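Local atomic coordinates of 2-C-methyl-D-erythritol 2,4-cyclodiphosphate synthase (Thermus thermophilus, PDB entry 1IV3), a protein that converts 4-diphosphocytidyl-2-C-methyl-D-erythritol 2-phosphate into 2-C-methyl-D-erythritol 2,4-cyclodiphosphate with release of CMP, a step of non-mevalonate isoprenoid synthesis. Residues 45-50 with 146-151. The protein carries 3 engineered substitutions. Numbering follows the deposited sequence.
Sequences TDALLS and AVVLLD
Ala47 and Val148 bring the last turns of helix 39-50 onto strand 141-150, their CA atoms 6.2 Å apart, with the short segment axes 7.6 Å from each other at closest approach and inclined at 42°. So near an approach suits alanine on the helix: the lone methyl of Ala47 points at the strand, and its CB meets Val148 CG2 at 3.9 Å and also touches the backbone O of Ala146. Val148 answers with both branches. With CG1 anti to the carbonyl carbon (chi1 -65°), CG2 falls between the backbone N and the carbonyl carbon and reaches the helix backbone, 3.7 Å from Ala47 O, whereas CG1 touches Ala47 CB and Leu48 CD2. The beta-branched valine suits an extended strand, and its two methyls meet the small Ala47 and the adjoining Leu48; an alanine here, lacking both methyls, would probably open a gap against Ala47 and leave the end of Leu48 freer to turn. Leu48 starts off to one flank and needs its length to return: the side chains of Leu48 and Val148 cross at about a right angle, and Leu48 CD2 also meets Leu150 CD2 at 4.3 Å. Across the two segments the contact is apolar and buried, as befits helix-on-sheet packing in this alpha/beta fold. On the sheet, strand 141-150 runs between strands 3-14 and 91-99, with Val148 bonded through its backbone to Gly4; Leu91 of the latter strand touches both Leu48 and Leu150. Helix 73-86 packs on helix 39-50, its Leu77 touched by both Thr45 and Leu48, and Ser50 hydrogen-bonds Ser95 of a second subunit of the homotrimer.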
ATOM      1  N   THR A  45      -3.547   3.505  13.166  1.00  8.07           N
ATOM      2  CA  THR A  45      -4.400   4.601  13.656  1.00  8.29           C
ATOM      3  C   THR A  45      -4.903   5.449  12.481  1.00  8.50           C
ATOM      4  O   THR A  45      -6.093   5.786  12.367  1.00  8.41           O
ATOM      5  CB  THR A  45      -3.635   5.480  14.655  1.00  9.20           C
ATOM      6  OG1 THR A  45      -3.172   4.716  15.781  1.00  9.05           O
ATOM      7  CG2 THR A  45      -4.553   6.551  15.247  1.00  9.66           C
ATOM      8  N   ASP A  46      -3.976   5.802  11.586  1.00  7.19           N
ATOM      9  CA  ASP A  46      -4.384   6.532  10.384  1.00  5.95           C
ATOM     10  C   ASP A  46      -5.404   5.727   9.571  1.00  8.95           C
ATOM     11  O   ASP A  46      -6.362   6.293   9.044  1.00  9.10           O
ATOM     12  CB  ASP A  46      -3.194   6.894   9.502  1.00  7.67           C
ATOM     13  CG  ASP A  46      -2.528   8.215   9.850  1.00 11.30           C
ATOM     14  OD1 ASP A  46      -3.097   8.969  10.670  1.00 13.37           O
ATOM     15  OD2 ASP A  46      -1.450   8.528   9.294  1.00 10.31           O
ATOM     16  N   ALA A  47      -5.224   4.414   9.430  1.00  7.20           N
ATOM     17  CA  ALA A  47      -6.161   3.608   8.650  1.00  6.50           C
ATOM     18  C   ALA A  47      -7.557   3.647   9.260  1.00  9.64           C
ATOM     19  O   ALA A  47      -8.555   3.769   8.544  1.00  9.96           O
ATOM     20  CB  ALA A  47      -5.669   2.168   8.547  1.00  5.50           C
ATOM     21  N   LEU A  48      -7.643   3.527  10.604  1.00  7.92           N
ATOM     22  CA  LEU A  48      -8.929   3.629  11.298  1.00  8.20           C
ATOM     23  C   LEU A  48      -9.581   4.977  11.084  1.00 10.43           C
ATOM     24  O   LEU A  48     -10.770   5.067  10.754  1.00 11.16           O
ATOM     25  CB  LEU A  48      -8.711   3.393  12.799  1.00 10.83           C
ATOM     26  CG  LEU A  48      -8.339   1.962  13.209  1.00 11.37           C
ATOM     27  CD1 LEU A  48      -7.946   1.910  14.693  1.00 13.50           C
ATOM     28  CD2 LEU A  48      -9.481   0.975  12.965  1.00 10.92           C
ATOM     29  N   LEU A  49      -8.795   6.042  11.286  1.00  7.18           N
ATOM     30  CA  LEU A  49      -9.343   7.392  11.107  1.00  8.28           C
ATOM     31  C   LEU A  49      -9.842   7.557   9.684  1.00  8.00           C
ATOM     32  O   LEU A  49     -10.915   8.091   9.398  1.00 12.88           O
ATOM     33  CB  LEU A  49      -8.276   8.442  11.417  1.00  8.36           C
ATOM     34  CG  LEU A  49      -7.775   8.506  12.867  1.00 12.26           C
ATOM     35  CD1 LEU A  49      -6.685   9.569  12.997  1.00  9.10           C
ATOM     36  CD2 LEU A  49      -8.925   8.783  13.821  1.00 10.55           C
ATOM     37  N   SER A  50      -9.004   7.101   8.759  1.00  7.46           N
ATOM     38  CA  SER A  50      -9.293   7.180   7.329  1.00 12.38           C
ATOM     39  C   SER A  50     -10.616   6.505   6.969  1.00 10.23           C
ATOM     40  O   SER A  50     -11.352   6.998   6.106  1.00  9.42           O
ATOM     41  CB  SER A  50      -8.128   6.541   6.550  1.00 10.82           C
ATOM     42  OG  SER A  50      -8.191   6.995   5.198  1.00 16.32           O
ATOM     43  N   ALA A 146      -0.879  -0.304   6.330  1.00  6.29           N
ATOM     44  CA  ALA A 146      -1.954  -1.055   6.951  1.00  9.49           C
ATOM     45  C   ALA A 146      -3.291  -0.857   6.234  1.00 12.34           C
ATOM     46  O   ALA A 146      -3.554   0.276   5.832  1.00 10.60           O
ATOM     47  CB  ALA A 146      -2.163  -0.656   8.417  1.00 10.13           C
ATOM     48  N   VAL A 147      -4.072  -1.935   6.148  1.00  9.34           N
ATOM     49  CA  VAL A 147      -5.476  -1.827   5.705  1.00  8.52           C
ATOM     50  C   VAL A 147      -6.357  -2.325   6.841  1.00  9.02           C
ATOM     51  O   VAL A 147      -6.049  -3.355   7.471  1.00  9.73           O
ATOM     52  CB  VAL A 147      -5.756  -2.639   4.428  1.00 11.91           C
ATOM     53  CG1 VAL A 147      -7.133  -2.399   3.858  1.00 17.04           C
ATOM     54  CG2 VAL A 147      -4.733  -2.287   3.346  1.00 12.31           C
ATOM     55  N   VAL A 148      -7.432  -1.617   7.123  1.00  7.72           N
ATOM     56  CA  VAL A 148      -8.373  -2.150   8.121  1.00  8.07           C
ATOM     57  C   VAL A 148      -9.728  -2.330   7.446  1.00  8.27           C
ATOM     58  O   VAL A 148     -10.092  -1.649   6.466  1.00  9.83           O
ATOM     59  CB  VAL A 148      -8.526  -1.247   9.359  1.00  9.88           C
ATOM     60  CG1 VAL A 148      -7.231  -1.158  10.150  1.00 11.87           C
ATOM     61  CG2 VAL A 148      -8.992   0.134   8.926  1.00  8.60           C
ATOM     62  N   LEU A 149     -10.478  -3.279   7.996  1.00  9.45           N
ATOM     63  CA  LEU A 149     -11.817  -3.554   7.463  1.00  9.37           C
ATOM     64  C   LEU A 149     -12.797  -3.467   8.627  1.00 15.09           C
ATOM     65  O   LEU A 149     -12.490  -4.025   9.690  1.00 12.39           O
ATOM     66  CB  LEU A 149     -11.805  -4.921   6.804  1.00 17.63           C
ATOM     67  CG  LEU A 149     -13.075  -5.426   6.129  1.00 24.57           C
ATOM     68  CD1 LEU A 149     -13.430  -4.554   4.937  1.00 20.48           C
ATOM     69  CD2 LEU A 149     -12.893  -6.894   5.733  1.00 17.88           C
ATOM     70  N   LEU A 150     -13.909  -2.798   8.408  1.00 10.84           N
ATOM     71  CA  LEU A 150     -14.871  -2.588   9.485  1.00 14.77           C
ATOM     72  C   LEU A 150     -16.303  -2.859   9.017  1.00 15.73           C
ATOM     73  O   LEU A 150     -16.624  -2.472   7.896  1.00 13.89           O
ATOM     74  CB  LEU A 150     -14.782  -1.152   9.996  1.00 15.08           C
ATOM     75  CG  LEU A 150     -13.401  -0.665  10.447  1.00 19.11           C
ATOM     76  CD1 LEU A 150     -12.809   0.230   9.374  1.00 11.75           C
ATOM     77  CD2 LEU A 150     -13.464   0.068  11.772  1.00 22.56           C
ATOM     78  N   ASP A 151     -17.071  -3.477   9.894  1.00 16.60           N
ATOM     79  CA  ASP A 151     -18.461  -3.871   9.772  1.00 30.14           C
ATOM     80  C   ASP A 151     -18.657  -5.247   9.157  1.00 42.28           C
ATOM     81  O   ASP A 151     -19.163  -6.206   9.729  1.00 32.87           O
ATOM     82  CB  ASP A 151     -19.203  -2.836   8.916  1.00 37.11           C
ATOM     83  CG  ASP A 151     -19.417  -1.569   9.724  1.00 37.51           C
ATOM     84  OD1 ASP A 151     -18.718  -1.456  10.763  1.00 23.12           O
ATOM     85  OD2 ASP A 151     -20.263  -0.754   9.302  1.00 39.76           O
TER